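Local structure of putative phosphohydrolase (Shewanella amazonensis, 3M1T) at residues L53-S58 / M268-Q273. The protein is a putative phosphohydrolase with an HDOD domain, probably related to the HD-type phosphodiesterases and possibly involved in signal transduction, though its substrate is not established. Numbering follows the deposited sequence. Where two conformers were deposited one is given.
Sequences LRLANS and MEMGKQ
The CA atoms of Arg54 and Gln273 lie 5.9 Å apart, as do those of Leu55 and Met270, where, in this all-helical HDOD-family protein, the end of helix 46-56 meets helix 266-272 close to the C-terminus of the chain. Arginine suits this place because its long chain, bent at chi3 (-63°), carries a donor to the tail: NE reaches Gln273 O at 2.7 Å. The acceptor lies in the guanidinium plane, with a C=O...NE angle of 171°, while NH2 of the same group holds Leu274 O, so two successive carbonyls share one side chain. An alanine here would probably leave both carbonyls without this donor and the tail less firmly tied to helix 46-56. On the buried side, Leu55 CD2 packs against Met270 CB at 4.2 Å, the side chains crossing at about a right angle; branched Leu55 and unbranched Met270, both apolar, suit this buried place and also touch Leu85 of helix 79-94. Met270, modelled as selenomethionine, continues onto Phe111 and Ile115 of helix 103-124. Small Ser58 fits where the chain leaves its helix, its CB 3.8 Å from Met270 CG. In the conformer given, Ser58 OG lies against Gln273 CG and donates to Arg54 O at 3.2 Å.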
ATOM      1  N   LEU A  53     -13.888 -11.363  -3.212  1.00 16.64           N
ATOM      2  CA  LEU A  53     -13.804 -12.578  -4.005  1.00 17.69           C
ATOM      3  C   LEU A  53     -13.211 -12.347  -5.403  1.00 17.96           C
ATOM      4  O   LEU A  53     -12.485 -13.203  -5.913  1.00 19.74           O
ATOM      5  CB  LEU A  53     -15.180 -13.247  -4.100  1.00 17.81           C
ATOM      6  CG  LEU A  53     -15.686 -13.878  -2.800  1.00 17.74           C
ATOM      7  CD1 LEU A  53     -17.108 -14.430  -2.987  1.00 19.98           C
ATOM      8  CD2 LEU A  53     -14.744 -14.981  -2.290  1.00 20.81           C
ATOM      9  N   ARG A  54     -13.487 -11.203  -6.023  1.00 17.53           N
ATOM     10  CA  ARG A  54     -12.826 -10.873  -7.291  1.00 17.43           C
ATOM     11  C   ARG A  54     -11.318 -10.773  -7.150  1.00 18.16           C
ATOM     12  O   ARG A  54     -10.567 -11.203  -8.045  1.00 17.45           O
ATOM     13  CB  ARG A  54     -13.342  -9.549  -7.840  1.00 17.38           C
ATOM     14  CG  ARG A  54     -14.771  -9.639  -8.402  1.00 18.41           C
ATOM     15  CD  ARG A  54     -15.071  -8.500  -9.349  1.00 18.21           C
ATOM     16  NE  ARG A  54     -15.025  -7.173  -8.718  1.00 20.96           N
ATOM     17  CZ  ARG A  54     -15.988  -6.668  -7.930  1.00 23.16           C
ATOM     18  NH1 ARG A  54     -17.059  -7.377  -7.639  1.00 24.90           N
ATOM     19  NH2 ARG A  54     -15.884  -5.435  -7.447  1.00 22.97           N
ATOM     20  N   LEU A  55     -10.874 -10.177  -6.045  1.00 18.14           N
ATOM     21  CA  LEU A  55      -9.434 -10.123  -5.760  1.00 19.52           C
ATOM     22  C   LEU A  55      -8.894 -11.515  -5.507  1.00 20.18           C
ATOM     23  O   LEU A  55      -7.800 -11.842  -5.975  1.00 21.25           O
ATOM     24  CB  LEU A  55      -9.127  -9.228  -4.561  1.00 18.62           C
ATOM     25  CG  LEU A  55      -9.395  -7.736  -4.783  1.00 20.19           C
ATOM     26  CD1 LEU A  55      -9.017  -6.960  -3.524  1.00 18.38           C
ATOM     27  CD2 LEU A  55      -8.639  -7.176  -5.969  1.00 19.22           C
ATOM     28  N   ALA A  56      -9.659 -12.334  -4.806  1.00 21.33           N
ATOM     29  CA  ALA A  56      -9.236 -13.683  -4.476  1.00 23.44           C
ATOM     30  C   ALA A  56      -9.185 -14.569  -5.718  1.00 26.14           C
ATOM     31  O   ALA A  56      -8.441 -15.537  -5.730  1.00 27.76           O
ATOM     32  CB  ALA A  56     -10.148 -14.306  -3.461  1.00 23.08           C
ATOM     33  N   ASN A  57      -9.982 -14.256  -6.735  1.00 27.42           N
ATOM     34  CA  ASN A  57      -9.945 -15.021  -7.983  1.00 29.09           C
ATOM     35  C   ASN A  57      -8.946 -14.526  -9.052  1.00 30.33           C
ATOM     36  O   ASN A  57      -8.907 -15.073 -10.140  1.00 30.57           O
ATOM     37  CB  ASN A  57     -11.363 -15.113  -8.561  1.00 28.98           C
ATOM     38  CG  ASN A  57     -12.271 -15.985  -7.703  1.00 30.43           C
ATOM     39  OD1 ASN A  57     -11.933 -17.126  -7.390  1.00 33.07           O
ATOM     40  ND2 ASN A  57     -13.423 -15.446  -7.306  1.00 30.76           N
ATOM     41  N   SER A  58      -8.147 -13.511  -8.745  0.50 30.91           N
ATOM     42  CA  SER A  58      -7.140 -13.045  -9.695  0.50 31.97           C
ATOM     43  C   SER A  58      -5.914 -13.970  -9.850  0.50 32.83           C
ATOM     44  O   SER A  58      -5.081 -13.733 -10.734  0.50 33.48           O
ATOM     45  CB  SER A  58      -6.695 -11.644  -9.315  0.50 31.89           C
ATOM     46  OG  SER A  58      -7.770 -10.756  -9.502  0.50 31.82           O
HETATM   47  N   MSE A 268      -1.360  -5.432 -11.404  1.00 17.18           N
HETATM   48  CA  MSE A 268      -2.155  -4.734 -12.392  1.00 17.98           C
HETATM   49  C   MSE A 268      -3.454  -5.481 -12.684  1.00 17.90           C
HETATM   50  O   MSE A 268      -4.491  -4.842 -12.864  1.00 17.90           O
HETATM   51  CB  MSE A 268      -1.365  -4.528 -13.703  1.00 18.40           C
HETATM   52  CG  MSE A 268      -0.093  -3.713 -13.496  1.00 20.57           C
HETATM   53 SE   MSE A 268      -0.256  -1.830 -12.922  0.75 26.05          SE
HETATM   54  CE  MSE A 268      -1.678  -1.160 -14.082  1.00 27.32           C
ATOM     55  N   GLU A 269      -3.388  -6.814 -12.729  0.50 17.61           N
ATOM     56  CA  GLU A 269      -4.575  -7.628 -12.955  0.50 17.80           C
ATOM     57  C   GLU A 269      -5.535  -7.504 -11.772  0.50 17.30           C
ATOM     58  O   GLU A 269      -6.750  -7.498 -11.962  0.50 17.29           O
ATOM     59  CB  GLU A 269      -4.230  -9.103 -13.122  0.50 17.67           C
ATOM     60  CG  GLU A 269      -5.468  -9.997 -13.066  0.50 18.91           C
ATOM     61  CD  GLU A 269      -6.441  -9.720 -14.217  0.50 22.12           C
ATOM     62  OE1 GLU A 269      -5.976  -9.276 -15.304  0.50 24.21           O
ATOM     63  OE2 GLU A 269      -7.662  -9.956 -14.038  0.50 21.93           O
HETATM   64  N   MSE A 270      -4.993  -7.445 -10.556  1.00 16.82           N
HETATM   65  CA  MSE A 270      -5.832  -7.227  -9.359  1.00 16.72           C
HETATM   66  C   MSE A 270      -6.540  -5.890  -9.434  1.00 17.19           C
HETATM   67  O   MSE A 270      -7.750  -5.807  -9.139  1.00 16.11           O
HETATM   68  CB  MSE A 270      -5.045  -7.363  -8.068  1.00 16.32           C
HETATM   69  CG  MSE A 270      -4.761  -8.805  -7.704  1.00 16.90           C
HETATM   70 SE   MSE A 270      -3.516  -8.887  -6.229  0.75 21.54          SE
HETATM   71  CE  MSE A 270      -4.878  -8.689  -4.887  1.00 22.11           C
ATOM     72  N   GLY A 271      -5.822  -4.854  -9.862  1.00 16.52           N
ATOM     73  CA  GLY A 271      -6.398  -3.525 -10.031  1.00 18.07           C
ATOM     74  C   GLY A 271      -7.573  -3.524 -11.002  1.00 19.67           C
ATOM     75  O   GLY A 271      -8.579  -2.853 -10.763  1.00 20.52           O
ATOM     76  N   LYS A 272      -7.473  -4.297 -12.078  1.00 19.84           N
ATOM     77  CA  LYS A 272      -8.553  -4.383 -13.047  1.00 21.28           C
ATOM     78  C   LYS A 272      -9.800  -5.109 -12.496  1.00 22.64           C
ATOM     79  O   LYS A 272     -10.899  -4.961 -13.041  1.00 22.61           O
ATOM     80  CB  LYS A 272      -8.039  -5.043 -14.346  1.00 20.81           C
ATOM     81  CG  LYS A 272      -7.045  -4.146 -15.097  1.00 22.30           C
ATOM     82  CD  LYS A 272      -6.541  -4.719 -16.456  1.00 23.48           C
ATOM     83  CE  LYS A 272      -5.318  -3.934 -16.950  1.00 26.97           C
ATOM     84  N   GLN A 273      -9.630  -5.930 -11.468  1.00 23.29           N
ATOM     85  CA  GLN A 273     -10.727  -6.677 -10.884  1.00 24.64           C
ATOM     86  C   GLN A 273     -11.516  -5.856  -9.876  1.00 25.75           C
ATOM     87  O   GLN A 273     -12.562  -6.314  -9.402  1.00 26.31           O
ATOM     88  CB  GLN A 273     -10.206  -7.945 -10.200  1.00 24.66           C
ATOM     89  CG  GLN A 273      -9.658  -8.975 -11.147  1.00 27.22           C
ATOM     90  CD  GLN A 273     -10.741  -9.572 -12.030  1.00 31.77           C
ATOM     91  OE1 GLN A 273     -10.459 -10.063 -13.120  1.00 38.45           O
ATOM     92  NE2 GLN A 273     -11.984  -9.538 -11.552  1.00 33.18           N
TER